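Local coordinates for protein ADP/ATP-dependent NAD(P)H-hydrate dehydratase (Bacillus subtilis, PDB 3RPZ) that probably dehydrates damaged, hydrated NADH and NADPH back to the working cofactors at the expense of ADP or ATP, at residues Asn5-Trp9 / Cys202-Pro206; Leu61-Glu67 / Thr81-Trp87. All blocks are in the same frame, centred on the assembly; numbering follows the deposited sequence.

Contact 1: Asn5-Trp9 / Cys202-Pro206; sequences NVPFW and CWLNP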
loop_
_atom_site.group_PDB
_atom_site.type_symbol
_atom_site.label_atom_id
_atom_site.label_comp_id
_atom_site.label_asym_id
_atom_site.label_seq_id
_atom_site.Cartn_x
_atom_site.Cartn_y
_atom_site.Cartn_z
ATOM N N ASN A 5 -8.749 37.514 -24.973
ATOM C CA ASN A 5 -7.434 37.019 -25.370
ATOM C C ASN A 5 -6.477 36.802 -24.183
ATOM O O ASN A 5 -5.317 37.239 -24.191
ATOM C CB ASN A 5 -6.784 37.920 -26.390
ATOM C CG ASN A 5 -7.172 37.536 -27.843
ATOM O OD1 ASN A 5 -7.162 36.343 -28.172
ATOM N ND2 ASN A 5 -7.518 38.499 -28.606
ATOM N N VAL A 6 -6.911 35.975 -23.277
ATOM C CA VAL A 6 -6.091 35.622 -22.134
ATOM C C VAL A 6 -5.037 34.640 -22.649
ATOM O O VAL A 6 -5.367 33.623 -23.279
ATOM C CB VAL A 6 -6.967 35.021 -21.040
ATOM C CG1 VAL A 6 -6.096 34.591 -19.818
ATOM C CG2 VAL A 6 -7.995 36.047 -20.593
ATOM N N PRO A 7 -3.744 34.893 -22.364
ATOM C CA PRO A 7 -2.707 34.010 -22.859
ATOM C C PRO A 7 -2.650 32.702 -22.106
ATOM O O PRO A 7 -3.000 32.645 -20.914
ATOM C CB PRO A 7 -1.415 34.818 -22.622
ATOM C CG PRO A 7 -1.758 35.619 -21.419
ATOM C CD PRO A 7 -3.177 36.022 -21.617
ATOM N N PHE A 8 -2.188 31.652 -22.782
ATOM C CA PHE A 8 -1.900 30.394 -22.130
ATOM C C PHE A 8 -0.546 30.438 -21.442
ATOM O O PHE A 8 0.418 30.984 -21.924
ATOM C CB PHE A 8 -1.938 29.239 -23.137
ATOM C CG PHE A 8 -3.324 28.893 -23.598
ATOM C CD1 PHE A 8 -4.140 28.104 -22.879
ATOM C CD2 PHE A 8 -3.807 29.408 -24.786
ATOM C CE1 PHE A 8 -5.423 27.810 -23.268
ATOM C CE2 PHE A 8 -5.112 29.112 -25.222
ATOM C CZ PHE A 8 -5.911 28.270 -24.446
ATOM N N TRP A 9 -0.479 29.803 -20.278
ATOM C CA TRP A 9 0.810 29.514 -19.625
ATOM C C TRP A 9 1.325 28.270 -20.328
ATOM O O TRP A 9 0.803 27.171 -20.124
ATOM C CB TRP A 9 0.624 29.329 -18.118
ATOM C CG TRP A 9 1.874 29.185 -17.332
ATOM C CD1 TRP A 9 2.337 28.055 -16.738
ATOM C CD2 TRP A 9 2.805 30.229 -17.009
ATOM N NE1 TRP A 9 3.507 28.320 -16.076
ATOM C CE2 TRP A 9 3.801 29.654 -16.189
ATOM C CE3 TRP A 9 2.878 31.594 -17.304
ATOM C CZ2 TRP A 9 4.880 30.404 -15.689
ATOM C CZ3 TRP A 9 3.946 32.330 -16.817
ATOM C CH2 TRP A 9 4.923 31.720 -15.987
ATOM N N CYS A 202 -3.543 37.577 -15.851
ATOM C CA CYS A 202 -4.404 36.424 -15.961
ATOM C C CYS A 202 -3.896 35.515 -17.059
ATOM O O CYS A 202 -3.387 35.974 -18.096
ATOM C CB CYS A 202 -5.799 36.889 -16.236
ATOM S SG CYS A 202 -7.122 35.703 -16.140
ATOM N N TRP A 203 -4.024 34.215 -16.813
ATOM C CA TRP A 203 -3.574 33.164 -17.725
ATOM C C TRP A 203 -4.629 32.083 -17.812
ATOM O O TRP A 203 -5.466 31.929 -16.925
ATOM C CB TRP A 203 -2.261 32.551 -17.246
ATOM C CG TRP A 203 -1.133 33.510 -17.121
ATOM C CD1 TRP A 203 -0.845 34.352 -16.043
ATOM C CD2 TRP A 203 -0.112 33.757 -18.084
ATOM N NE1 TRP A 203 0.288 35.057 -16.293
ATOM C CE2 TRP A 203 0.764 34.723 -17.531
ATOM C CE3 TRP A 203 0.151 33.261 -19.352
ATOM C CZ2 TRP A 203 1.877 35.178 -18.202
ATOM C CZ3 TRP A 203 1.286 33.704 -20.014
ATOM C CH2 TRP A 203 2.104 34.671 -19.452
ATOM N N LEU A 204 -4.582 31.330 -18.913
ATOM C CA LEU A 204 -5.345 30.084 -19.082
ATOM C C LEU A 204 -4.375 28.927 -19.038
ATOM O O LEU A 204 -3.275 29.008 -19.574
ATOM C CB LEU A 204 -6.107 30.053 -20.395
ATOM C CG LEU A 204 -7.137 31.149 -20.625
ATOM C CD1 LEU A 204 -7.869 30.901 -21.966
ATOM C CD2 LEU A 204 -8.154 31.253 -19.482
ATOM N N ASN A 205 -4.834 27.811 -18.487
ATOM C CA ASN A 205 -4.038 26.602 -18.471
ATOM C C ASN A 205 -4.365 25.723 -19.670
ATOM O O ASN A 205 -5.544 25.417 -19.881
ATOM C CB ASN A 205 -4.331 25.783 -17.230
ATOM C CG ASN A 205 -3.395 24.603 -17.158
ATOM O OD1 ASN A 205 -2.186 24.769 -17.134
ATOM N ND2 ASN A 205 -3.952 23.403 -17.153
ATOM N N PRO A 206 -3.355 25.315 -20.457
ATOM C CA PRO A 206 -3.624 24.533 -21.660
ATOM C C PRO A 206 -3.622 23.022 -21.493
ATOM O O PRO A 206 -3.850 22.302 -22.482
ATOM C CB PRO A 206 -2.437 24.899 -22.570
ATOM C CG PRO A 206 -1.312 25.163 -21.641
ATOM C CD PRO A 206 -1.945 25.779 -20.402
#

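Contact 2: Leu61-Glu67 / Thr81-Trp87; sequences LVIGTSE and TYWRDGW. With NPW (beta-6-hydroxy-1,4,5,6-tetrahydronicotinamide adenine dinucleotide phosphate), chain D.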
loop_
_atom_site.group_PDB
_atom_site.type_symbol
_atom_site.label_atom_id
_atom_site.label_comp_id
_atom_site.label_asym_id
_atom_site.label_seq_id
_atom_site.Cartn_x
_atom_site.Cartn_y
_atom_site.Cartn_z
ATOM N N LEU A 61 6.513 18.499 5.484
ATOM C CA LEU A 61 5.064 18.737 5.532
ATOM C C LEU A 61 4.521 18.310 6.872
ATOM O O LEU A 61 4.764 17.168 7.342
ATOM C CB LEU A 61 4.352 17.935 4.447
ATOM C CG LEU A 61 2.824 18.045 4.422
ATOM C CD1 LEU A 61 2.392 19.462 4.055
ATOM C CD2 LEU A 61 2.162 17.003 3.482
ATOM N N VAL A 62 3.796 19.212 7.515
ATOM C CA VAL A 62 2.992 18.938 8.694
ATOM C C VAL A 62 1.526 18.873 8.262
ATOM O O VAL A 62 1.069 19.816 7.605
ATOM C CB VAL A 62 3.197 20.017 9.758
ATOM C CG1 VAL A 62 2.282 19.795 10.964
ATOM C CG2 VAL A 62 4.678 20.033 10.192
ATOM N N ILE A 63 0.828 17.800 8.588
ATOM C CA ILE A 63 -0.600 17.657 8.264
ATOM C C ILE A 63 -1.367 17.845 9.558
ATOM O O ILE A 63 -1.156 17.100 10.526
ATOM C CB ILE A 63 -0.886 16.327 7.630
ATOM C CG1 ILE A 63 -0.089 16.170 6.309
ATOM C CG2 ILE A 63 -2.402 16.228 7.338
ATOM C CD1 ILE A 63 -0.303 14.817 5.599
ATOM N N GLY A 64 -2.215 18.872 9.588
ATOM C CA GLY A 64 -3.117 19.113 10.716
ATOM C C GLY A 64 -4.473 18.526 10.366
ATOM O O GLY A 64 -5.274 19.090 9.626
ATOM N N THR A 65 -4.737 17.352 10.897
ATOM C CA THR A 65 -5.978 16.621 10.612
ATOM C C THR A 65 -6.426 15.939 11.878
ATOM O O THR A 65 -5.699 15.854 12.856
ATOM C CB THR A 65 -5.798 15.681 9.465
ATOM O OG1 THR A 65 -7.119 15.199 9.007
ATOM C CG2 THR A 65 -4.937 14.452 9.825
ATOM N N SER A 66 -7.657 15.400 11.770
ATOM C CA SER A 66 -8.298 14.729 12.852
ATOM C C SER A 66 -7.516 13.491 13.275
ATOM O O SER A 66 -6.895 12.836 12.394
ATOM C CB SER A 66 -9.728 14.356 12.378
ATOM O OG SER A 66 -10.459 15.525 11.966
ATOM N N GLU A 67 -7.544 13.084 14.536
ATOM C CA GLU A 67 -6.892 11.895 15.017
ATOM C C GLU A 67 -7.222 10.670 14.238
ATOM O O GLU A 67 -6.372 9.787 14.064
ATOM C CB GLU A 67 -7.180 11.531 16.510
ATOM C CG GLU A 67 -6.490 12.327 17.448
ATOM C CD GLU A 67 -6.588 11.681 18.792
ATOM O OE1 GLU A 67 -7.730 11.689 19.312
ATOM O OE2 GLU A 67 -5.580 11.105 19.267
ATOM N N THR A 81 4.662 14.570 8.907
ATOM C CA THR A 81 4.402 14.554 10.330
ATOM C C THR A 81 3.068 15.268 10.610
ATOM O O THR A 81 2.427 15.747 9.662
ATOM C CB THR A 81 5.512 15.155 11.160
ATOM O OG1 THR A 81 5.576 16.569 10.873
ATOM C CG2 THR A 81 6.861 14.442 10.890
ATOM N N TYR A 82 2.642 15.299 11.865
ATOM C CA TYR A 82 1.248 15.664 12.187
ATOM C C TYR A 82 1.143 16.718 13.276
ATOM O O TYR A 82 1.924 16.736 14.208
ATOM C CB TYR A 82 0.450 14.401 12.562
ATOM C CG TYR A 82 0.445 13.457 11.442
ATOM C CD1 TYR A 82 -0.429 13.598 10.364
ATOM C CD2 TYR A 82 1.407 12.474 11.370
ATOM C CE1 TYR A 82 -0.329 12.789 9.231
ATOM C CE2 TYR A 82 1.534 11.680 10.226
ATOM C CZ TYR A 82 0.653 11.842 9.181
ATOM O OH TYR A 82 0.749 11.126 8.011
ATOM N N TRP A 83 0.118 17.530 13.115
ATOM C CA TRP A 83 -0.389 18.413 14.141
ATOM C C TRP A 83 -1.773 17.846 14.460
ATOM O O TRP A 83 -2.711 17.940 13.670
ATOM C CB TRP A 83 -0.459 19.846 13.650
ATOM C CG TRP A 83 -0.984 20.818 14.704
ATOM C CD1 TRP A 83 -0.994 20.626 16.052
ATOM C CD2 TRP A 83 -1.530 22.095 14.458
ATOM N NE1 TRP A 83 -1.516 21.749 16.679
ATOM C CE2 TRP A 83 -1.837 22.665 15.712
ATOM C CE3 TRP A 83 -1.739 22.845 13.305
ATOM C CZ2 TRP A 83 -2.409 23.930 15.818
ATOM C CZ3 TRP A 83 -2.293 24.130 13.427
ATOM C CH2 TRP A 83 -2.612 24.636 14.677
ATOM N N ARG A 84 -1.850 17.120 15.574
ATOM C CA ARG A 84 -2.993 16.322 15.900
ATOM C C ARG A 84 -4.224 17.246 16.110
ATOM O O ARG A 84 -4.168 18.186 16.922
ATOM C CB ARG A 84 -2.674 15.478 17.149
ATOM C CG ARG A 84 -3.754 14.556 17.547
ATOM C CD ARG A 84 -3.177 13.527 18.590
ATOM N NE ARG A 84 -2.103 12.735 18.011
ATOM C CZ ARG A 84 -2.252 11.580 17.362
ATOM N NH1 ARG A 84 -3.395 10.914 17.398
ATOM N NH2 ARG A 84 -1.230 11.039 16.710
ATOM N N ASP A 85 -5.309 16.941 15.387
ATOM C CA ASP A 85 -6.526 17.784 15.368
ATOM C C ASP A 85 -6.183 19.211 15.007
ATOM O O ASP A 85 -6.820 20.157 15.471
ATOM C CB ASP A 85 -7.296 17.693 16.689
ATOM C CG ASP A 85 -7.913 16.346 16.882
ATOM O OD1 ASP A 85 -8.460 15.789 15.901
ATOM O OD2 ASP A 85 -7.847 15.855 18.017
ATOM N N GLY A 86 -5.185 19.401 14.113
ATOM C CA GLY A 86 -4.704 20.702 13.842
ATOM C C GLY A 86 -5.688 21.709 13.236
ATOM O O GLY A 86 -5.609 22.885 13.566
ATOM N N TRP A 87 -6.577 21.244 12.341
ATOM C CA TRP A 87 -7.519 22.190 11.713
ATOM C C TRP A 87 -8.544 22.665 12.722
ATOM O O TRP A 87 -8.986 23.800 12.613
ATOM C CB TRP A 87 -8.146 21.668 10.451
ATOM C CG TRP A 87 -9.014 20.468 10.455
ATOM C CD1 TRP A 87 -8.650 19.230 10.130
ATOM C CD2 TRP A 87 -10.418 20.412 10.703
ATOM N NE1 TRP A 87 -9.718 18.378 10.241
ATOM C CE2 TRP A 87 -10.822 19.090 10.580
ATOM C CE3 TRP A 87 -11.367 21.370 11.024
ATOM C CZ2 TRP A 87 -12.172 18.684 10.742
ATOM C CZ3 TRP A 87 -12.718 20.963 11.183
ATOM C CH2 TRP A 87 -13.073 19.642 11.042
HETATM P P NPW D . 17.447 26.034 8.986
HETATM O O1 NPW D . 16.397 26.434 9.997
HETATM O O2 NPW D . 16.974 25.398 7.719
HETATM O O3 NPW D . 18.489 27.129 8.696
HETATM P PA NPW D . 15.275 19.765 13.529
HETATM P PB NPW D . 14.288 17.562 11.905
HETATM C C1A NPW D . 19.074 22.876 10.616
HETATM C C1B NPW D . 11.806 13.665 12.823
HETATM N N1C NPW D . 11.338 13.500 11.468
HETATM N N1D NPW D . 22.593 22.970 6.916
HETATM C C2A NPW D . 17.867 23.714 10.195
HETATM O O2A NPW D . 18.381 24.949 9.738
HETATM C C2B NPW D . 13.298 13.379 13.028
HETATM O O2B NPW D . 13.591 12.005 13.023
HETATM C C2C NPW D . 10.297 12.787 11.131
HETATM C C2D NPW D . 22.212 23.926 7.776
HETATM C C3A NPW D . 17.076 23.822 11.487
HETATM O O3A NPW D . 17.596 24.833 12.377
HETATM C C3B NPW D . 13.465 14.046 14.408
HETATM O O3B NPW D . 13.025 13.106 15.397
HETATM C C3C NPW D . 9.637 12.609 10.023
HETATM N N3D NPW D . 21.275 23.859 8.737
HETATM C C4B NPW D . 12.493 15.231 14.321
HETATM O O4B NPW D . 11.613 15.022 13.179
HETATM C C4C NPW D . 10.123 13.433 8.836
HETATM C C4D NPW D . 20.729 22.637 8.786
HETATM O O4D NPW D . 18.543 21.972 11.589
HETATM C C4E NPW D . 17.321 22.455 12.096
HETATM C C5A NPW D . 21.030 21.562 7.906
HETATM C C5B NPW D . 13.197 16.578 14.134
HETATM O O5B NPW D . 14.183 16.488 13.103
HETATM C C5C NPW D . 10.891 14.641 9.342
HETATM C C5E NPW D . 16.243 21.440 11.713
HETATM O O5E NPW D . 16.400 20.292 12.539
HETATM C C6C NPW D . 12.005 14.228 10.344
HETATM O O6C NPW D . 13.007 13.399 9.762
HETATM C C6D NPW D . 22.036 21.738 6.901
HETATM N N6D NPW D . 22.439 20.833 6.024
HETATM N N7A NPW D . 20.266 20.435 8.140
HETATM C C7C NPW D . 8.579 11.655 9.859
HETATM N N7C NPW D . 8.011 11.534 8.668
HETATM O O7C NPW D . 8.171 10.988 10.844
HETATM C C8A NPW D . 19.450 20.825 9.194
HETATM N N9A NPW D . 19.776 22.161 9.555
HETATM O OA1 NPW D . 14.515 20.860 14.151
HETATM O OA2 NPW D . 16.083 18.867 14.325
HETATM O OA3 NPW D . 14.215 19.002 12.591
HETATM O OB1 NPW D . 15.570 17.280 11.260
HETATM O OB2 NPW D . 13.048 17.534 11.068
HETATM O O HOH W 1 7.503 17.380 9.012
HETATM O O HOH W 2 -4.271 8.826 15.572
#

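Contact 1: Asn5-Trp9 / Cys202-Pro206
Val6 starts the contact by turning its side chain onto strand 202-204. With CG1 anti to the backbone N (chi1 178°), this methyl is set down on the strand backbone, 3.5 Å from Cys202 O, with the side chain of Leu204 beside it at CG. Pro7 comes next and works with both ends: its CG sits over one face of the Trp203 indole, toward the rim, in a CH-pi contact 4.1 Å from the centroid of the six-membered ring, while Pro7 O accepts a hydrogen bond from Leu204 N (2.9 Å). Phe8 faces Leu204 in a single beta bridge, and its ring reaches past Leu204 CB so that CD1 meets Pro206 CB at 3.6 Å. Trp9 N closes the bridge with a bond to Leu204 O (3.0 Å). The indole of Trp9 then sets its CE3 edge over the centre of the opposite face of Trp203, a T-shaped pair with planes at 83°. Trp203 is thus clamped between proline and tryptophan, and an alanine here would probably leave the Pro7 ring without its CH-pi partner and the Trp9 edge facing a gap. Strand 202-204 is the outermost of the sheet within this chain; its other edge pairs with strand 194-196, His13 of helix 11-17 stacks on Trp9, and Asn241 of helix 235-256 takes the Trp9 NE1 hydrogen bond.

Contact 2: Leu61-Glu67 / Thr81-Trp87
Strands 61-65 and 81-84 pair as parallel strands, their axes 4.3 Å apart at closest approach and 31° from one another, and Ile63 lies at the heart of the ladder: its N bonds to Thr81 O and its O receives Trp83 N, while Thr81 N reaches Leu61 O. On one face Val62 CG1 packs on Trp83 CB at 3.8 Å; on the other, Tyr82 runs alongside Ile63, its CD1 3.9 Å from Ile63 CB. At the start of its strand Thr81 looks two ways: OG1 and Leu61 O share a water, and CG2 rests against the nicotinamide end of the hydrated NADPH, 3.4 Å from its C7C. Beyond the ladder a type II turn from Trp83 to Gly86 brings Gly86 CA within 3.8 Å of Gly64 CA, too close for a side chain on Gly86. Arg84, bent at chi3 (-61°), swings NH1 to Glu67 OE2 for a salt bridge of 2.9 Å, met on the anti lone pair with the carboxylate and guanidinium planes nearly perpendicular (88°); a second water links the same NH1 to Glu67 O. Arg84 NE pairs with Asp41 of the second subunit, so this guanidinium also spans the interface. Helix 70-73 lies against Thr65, Tyr82 and Arg84, strand 32-36 flanks strand 60-65 on its other edge, and helix 86-89 leaves straight from the turn.

In the fold
From the N terminus, residues 5-9 lie in the loop before helix 11-17, but their partner, 202-206, arrives only after almost two hundred residues, so contact 1 closes a very long loop. Contact 2 falls wholly within that loop and closes a short one of its own, the beta-alpha-beta unit of strand 60-65, helix 70-73 and strand 81-84. The two do not touch: their nearest atoms are about 22 Å apart, and they lie on opposite sides of the chain's centre. Yet they share one sheet, whose outermost strands within this chain are 81-84 and 202-204. Contact 1 ties the N-terminal segment to one border; contact 2 joins the other border to its neighbouring strand.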